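Local atomic coordinates of hemolysin-like protein containing CBS domains (PDB entry 3OCO), a protein that is of unknown function but may bind flavin adenine dinucleotide, this piece of the longer membrane protein being its pair of CBS domains. Residues S33-D38 / F56-D61; I68-N73 / R93-V98. All coordinates share one frame; numbering follows the deposited sequence. Where two conformers were deposited one is given.

Contact 1 (S33-D38 / F56-D61) lies within the first CBS domain, whereas contact 2 (I68-N73 / R93-V98) joins that domain to the second. They share one sheet: strand 55-60 of contact 1 is the neighbour of strand 66-72, which carries contact 2, and F56 and V58 bond through their backbones to A71 and G69. Contact 1 is the more buried, six of its eleven touching residues being buried, and it combines backbone hydrogen bonds between parallel strands with valine packing and a buried aspartate, D36, beside T59. Contact 2 lies nearer the centre of the chain yet is more exposed, two of its seven touching residues being buried and three exposed, with a single antiparallel bridge, an arginine over a tyrosine and a shared water.

Contact 1 (S33-D38 / F56-D61); sequences SVVDVD and FPVTAD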
loop_
_atom_site.group_PDB
_atom_site.type_symbol
_atom_site.label_atom_id
_atom_site.label_comp_id
_atom_site.label_asym_id
_atom_site.label_seq_id
_atom_site.Cartn_x
_atom_site.Cartn_y
_atom_site.Cartn_z
ATOM N N SER A 33 -8.036 13.623 -2.886
ATOM C CA SER A 33 -9.389 13.348 -2.401
ATOM C C SER A 33 -9.366 13.324 -0.882
ATOM O O SER A 33 -8.600 12.565 -0.273
ATOM C CB SER A 33 -9.904 11.998 -2.907
ATOM O OG SER A 33 -10.012 11.980 -4.317
ATOM N N VAL A 34 -10.211 14.148 -0.268
ATOM C CA VAL A 34 -10.251 14.235 1.182
ATOM C C VAL A 34 -11.614 13.851 1.752
ATOM O O VAL A 34 -12.606 13.780 1.030
ATOM C CB VAL A 34 -9.872 15.654 1.653
ATOM C CG1 VAL A 34 -8.537 16.066 1.040
ATOM C CG2 VAL A 34 -10.958 16.649 1.282
ATOM N N VAL A 35 -11.638 13.552 3.045
ATOM C CA VAL A 35 -12.890 13.478 3.790
ATOM C C VAL A 35 -12.838 14.469 4.958
ATOM O O VAL A 35 -11.761 14.845 5.416
ATOM C CB VAL A 35 -13.143 12.069 4.350
ATOM C CG1 VAL A 35 -13.363 11.094 3.222
ATOM C CG2 VAL A 35 -11.975 11.639 5.209
ATOM N N ASP A 36 -13.998 14.861 5.450
ATOM C CA ASP A 36 -14.086 15.876 6.497
ATOM C C ASP A 36 -14.257 15.258 7.892
ATOM O O ASP A 36 -14.900 14.218 8.042
ATOM C CB ASP A 36 -15.243 16.839 6.199
ATOM C CG ASP A 36 -15.298 18.005 7.173
ATOM O OD1 ASP A 36 -14.307 18.762 7.226
ATOM O OD2 ASP A 36 -16.322 18.161 7.887
ATOM N N VAL A 37 -13.691 15.911 8.906
ATOM C CA VAL A 37 -13.744 15.403 10.275
ATOM C C VAL A 37 -15.186 15.172 10.764
ATOM O O VAL A 37 -15.421 14.401 11.695
ATOM C CB VAL A 37 -13.006 16.343 11.246
ATOM C CG1 VAL A 37 -13.684 17.727 11.291
ATOM C CG2 VAL A 37 -12.937 15.733 12.625
ATOM N N ASP A 38 -16.149 15.827 10.124
ATOM C CA ASP A 38 -17.546 15.714 10.533
ATOM C C ASP A 38 -18.395 14.860 9.598
ATOM O O ASP A 38 -19.617 14.786 9.747
ATOM C CB ASP A 38 -18.177 17.092 10.657
ATOM C CG ASP A 38 -17.993 17.695 12.034
ATOM O OD1 ASP A 38 -17.272 17.103 12.870
ATOM O OD2 ASP A 38 -18.580 18.767 12.275
ATOM N N PHE A 56 -7.170 8.552 3.168
ATOM C CA PHE A 56 -7.753 9.850 2.840
ATOM C C PHE A 56 -7.382 10.882 3.881
ATOM O O PHE A 56 -7.703 10.728 5.062
ATOM C CB PHE A 56 -9.274 9.764 2.793
ATOM C CG PHE A 56 -9.805 9.037 1.599
ATOM C CD1 PHE A 56 -10.004 9.702 0.398
ATOM C CD2 PHE A 56 -10.121 7.689 1.675
ATOM C CE1 PHE A 56 -10.502 9.027 -0.714
ATOM C CE2 PHE A 56 -10.618 7.011 0.570
ATOM C CZ PHE A 56 -10.811 7.686 -0.626
ATOM N N PRO A 57 -6.714 11.950 3.441
ATOM C CA PRO A 57 -6.529 13.139 4.270
ATOM C C PRO A 57 -7.876 13.606 4.804
ATOM O O PRO A 57 -8.877 13.634 4.053
ATOM C CB PRO A 57 -5.995 14.164 3.278
ATOM C CG PRO A 57 -5.390 13.353 2.183
ATOM C CD PRO A 57 -6.259 12.159 2.057
ATOM N N VAL A 58 -7.914 13.900 6.101
ATOM C CA VAL A 58 -9.097 14.438 6.759
ATOM C C VAL A 58 -8.975 15.968 6.917
ATOM O O VAL A 58 -8.007 16.441 7.497
ATOM C CB VAL A 58 -9.282 13.796 8.150
ATOM C CG1 VAL A 58 -10.382 14.501 8.930
ATOM C CG2 VAL A 58 -9.573 12.296 8.020
ATOM N N THR A 59 -9.944 16.729 6.401
ATOM C CA THR A 59 -9.933 18.187 6.517
ATOM C C THR A 59 -10.725 18.662 7.728
ATOM O O THR A 59 -11.672 18.010 8.166
ATOM C CB THR A 59 -10.532 18.884 5.267
ATOM O OG1 THR A 59 -11.933 18.608 5.169
ATOM C CG2 THR A 59 -9.864 18.415 4.005
ATOM N N ALA A 60 -10.322 19.794 8.281
ATOM C CA ALA A 60 -11.176 20.519 9.222
ATOM C C ALA A 60 -12.008 21.526 8.440
ATOM O O ALA A 60 -11.526 22.113 7.471
ATOM C CB ALA A 60 -10.335 21.238 10.283
ATOM N N ASP A 61 -13.260 21.709 8.837
ATOM C CA ASP A 61 -14.067 22.787 8.273
ATOM C C ASP A 61 -14.239 22.663 6.759
ATOM O O ASP A 61 -14.495 23.651 6.074
ATOM C CB ASP A 61 -13.440 24.148 8.621
ATOM C CG ASP A 61 -13.460 24.445 10.129
ATOM O OD1 ASP A 61 -14.514 24.232 10.770
ATOM O OD2 ASP A 61 -12.429 24.902 10.673
HETATM O O HOH W 1 -16.111 20.492 10.211
#
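The F56 ring turns an edge to S33: CD1 lies 3.3 Å from S33 O, close to the ring plane, and CE1 touches S33 CB. V35 approaches the same ring obliquely. With CG beside its backbone N (chi1 -73°), the phenylalanine also reaches L47 and E51 of helix 41-51. The two oxygens of the D36 carboxylate have different partners. OD1 sits 3.1 Å from T59 OG1, a possible hydrogen bond whose proton has another acceptor within reach, and accepts from N62 N; OD2 is met from above the carboxylate plane by D38 N at 3.2 Å, closing an Asx turn. The backbones pair as parallel strands, the first and last of the beta-alpha-beta unit 35-36, 41-51, 55-60 of a CBS domain. V35 N donates to P57 O (2.9 Å), T59 N to V35 O (2.8 Å) and V37 N to T59 O (3.0 Å). On one face V35 CG2 meets V58 CG2 in the V58 conformer given, one of two. In that conformer V58 CG1 also rests against V37 CB, beyond the paired residues. The other face carries D36 and T59, whose side chains cross at about a right angle. V34 CG2 presses tightly on T59 CG2 at 3.4 Å.

Contact 2 (I68-N73 / R93-V98); sequences IGYAYN and RDIVSV
R93 CG lies over one face of the Y70 ring, 3.7 Å from the ring centroid and displaced toward the rim at CZ and CE2. This CH-pi contact is flanked at the ring edge by D94 O, in plane and 3.5 Å from Y70 CE2. I95 CG2 comes in obliquely at Y70 CD2 (3.9 Å), while I95 CG1 rests on G69 CA. Y70 and R93 form one antiparallel hydrogen-bonded pair: Y70 N donates to R93 O at 2.8 Å and R93 N to Y70 O at 2.9 Å, both nearly straight. This pair of hydrogen bonds holds the two backbones side by side, while the tyrosine's first torsion (chi1 80°), with CG between the backbone N and the carbonyl carbon, brings the ring to R93. Bends at chi2 and chi3 carry the guanidinium past Y70 OH, its plane 72° from the ring, until Y72 CD2 lies over its centre at 4.3 Å. A salt bridge from R93 NH2 to D75 anchors its far end. Next to the bridge a water donates to I68 O (2.9 Å) and to D94 OD1, and accepts from I95 N, tying the diverging chains together. Y72 OH bonds Q52 of the second subunit. Y70 packs on R55 of strand 55-60 and on P117 and M118, and I95 on I120 of strand 119-122; the single bridge thus joins the two CBS domains where strand 66-72, leading into helix 73-83, meets the approach to strand 96-99.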
loop_
_atom_site.group_PDB
_atom_site.type_symbol
_atom_site.label_atom_id
_atom_site.label_comp_id
_atom_site.label_asym_id
_atom_site.label_seq_id
_atom_site.Cartn_x
_atom_site.Cartn_y
_atom_site.Cartn_z
ATOM N N ILE A 68 -6.067 17.777 9.126
ATOM C CA ILE A 68 -5.733 17.481 10.520
ATOM C C ILE A 68 -5.241 16.031 10.765
ATOM O O ILE A 68 -4.747 15.708 11.850
ATOM C CB ILE A 68 -6.926 17.787 11.430
ATOM C CG1 ILE A 68 -8.230 17.490 10.695
ATOM C CG2 ILE A 68 -6.936 19.257 11.824
ATOM C CD1 ILE A 68 -9.442 17.417 11.602
ATOM N N GLY A 69 -5.372 15.169 9.759
ATOM C CA GLY A 69 -4.943 13.780 9.876
ATOM C C GLY A 69 -5.349 12.939 8.674
ATOM O O GLY A 69 -5.668 13.496 7.620
ATOM N N TYR A 70 -5.353 11.611 8.812
ATOM C CA TYR A 70 -5.860 10.768 7.726
ATOM C C TYR A 70 -6.794 9.702 8.222
ATOM O O TYR A 70 -6.737 9.327 9.400
ATOM C CB TYR A 70 -4.731 10.134 6.914
ATOM C CG TYR A 70 -4.102 8.909 7.546
ATOM C CD1 TYR A 70 -4.432 7.618 7.116
ATOM C CD2 TYR A 70 -3.163 9.038 8.557
ATOM C CE1 TYR A 70 -3.842 6.490 7.697
ATOM C CE2 TYR A 70 -2.569 7.930 9.138
ATOM C CZ TYR A 70 -2.911 6.658 8.710
ATOM O OH TYR A 70 -2.302 5.578 9.312
ATOM N N ALA A 71 -7.662 9.236 7.316
ATOM C CA ALA A 71 -8.507 8.055 7.561
ATOM C C ALA A 71 -8.092 6.837 6.708
ATOM O O ALA A 71 -7.899 6.934 5.493
ATOM C CB ALA A 71 -9.967 8.382 7.344
ATOM N N TYR A 72 -7.975 5.694 7.371
ATOM C CA TYR A 72 -7.446 4.463 6.791
ATOM C C TYR A 72 -8.588 3.548 6.311
ATOM O O TYR A 72 -9.517 3.273 7.068
ATOM C CB TYR A 72 -6.580 3.797 7.870
ATOM C CG TYR A 72 -5.857 2.504 7.516
ATOM C CD1 TYR A 72 -5.442 2.220 6.218
ATOM C CD2 TYR A 72 -5.538 1.597 8.515
ATOM C CE1 TYR A 72 -4.761 1.019 5.919
ATOM C CE2 TYR A 72 -4.855 0.428 8.245
ATOM C CZ TYR A 72 -4.471 0.136 6.951
ATOM O OH TYR A 72 -3.796 -1.050 6.720
ATOM N N ASN A 73 -8.543 3.106 5.053
ATOM C CA ASN A 73 -9.620 2.247 4.510
ATOM C C ASN A 73 -10.032 1.090 5.435
ATOM O O ASN A 73 -11.225 0.907 5.717
ATOM C CB ASN A 73 -9.351 1.766 3.065
ATOM C CG ASN A 73 -8.051 0.923 2.908
ATOM O OD1 ASN A 73 -7.338 0.617 3.868
ATOM N ND2 ASN A 73 -7.760 0.553 1.673
ATOM N N ARG A 93 -6.310 9.287 12.241
ATOM C CA ARG A 93 -4.990 9.150 12.861
ATOM C C ARG A 93 -4.020 10.199 12.337
ATOM O O ARG A 93 -4.288 10.821 11.314
ATOM C CB ARG A 93 -4.418 7.730 12.688
ATOM C CG ARG A 93 -4.925 6.981 11.482
ATOM C CD ARG A 93 -5.520 5.635 11.866
ATOM N NE ARG A 93 -4.535 4.561 11.870
ATOM C CZ ARG A 93 -4.735 3.366 12.415
ATOM N NH1 ARG A 93 -3.781 2.448 12.382
ATOM N NH2 ARG A 93 -5.888 3.090 13.006
ATOM N N ASP A 94 -2.902 10.372 13.044
ATOM C CA ASP A 94 -1.981 11.512 12.861
ATOM C C ASP A 94 -1.238 11.569 11.538
ATOM O O ASP A 94 -0.999 10.556 10.897
ATOM C CB ASP A 94 -0.918 11.528 13.961
ATOM C CG ASP A 94 -1.496 11.761 15.327
ATOM O OD1 ASP A 94 -2.679 12.150 15.404
ATOM O OD2 ASP A 94 -0.761 11.562 16.319
ATOM N N ILE A 95 -0.838 12.771 11.151
ATOM C CA ILE A 95 0.068 12.922 10.030
ATOM C C ILE A 95 1.271 13.703 10.468
ATOM O O ILE A 95 1.364 14.117 11.624
ATOM C CB ILE A 95 -0.598 13.598 8.835
ATOM C CG1 ILE A 95 -1.354 14.862 9.265
ATOM C CG2 ILE A 95 -1.554 12.619 8.177
ATOM C CD1 ILE A 95 -0.552 16.164 9.167
ATOM N N VAL A 96 2.216 13.869 9.553
ATOM C CA VAL A 96 3.310 14.799 9.771
ATOM C C VAL A 96 3.319 15.815 8.619
ATOM O O VAL A 96 2.986 15.488 7.477
ATOM C CB VAL A 96 4.659 14.069 9.934
ATOM C CG1 VAL A 96 5.100 13.450 8.612
ATOM C CG2 VAL A 96 5.717 15.020 10.467
ATOM N N SER A 97 3.647 17.063 8.924
ATOM C CA SER A 97 3.703 18.065 7.876
ATOM C C SER A 97 5.150 18.419 7.589
ATOM O O SER A 97 6.008 18.378 8.479
ATOM C CB SER A 97 2.885 19.303 8.260
ATOM O OG SER A 97 3.370 19.907 9.446
ATOM N N VAL A 98 5.426 18.738 6.331
ATOM C CA VAL A 98 6.785 19.042 5.901
ATOM C C VAL A 98 6.713 20.152 4.862
ATOM O O VAL A 98 5.719 20.234 4.134
ATOM C CB VAL A 98 7.475 17.797 5.268
ATOM C CG1 VAL A 98 7.287 16.554 6.145
ATOM C CG2 VAL A 98 6.941 17.518 3.873
HETATM O O HOH W 2 -2.488 14.596 13.311
#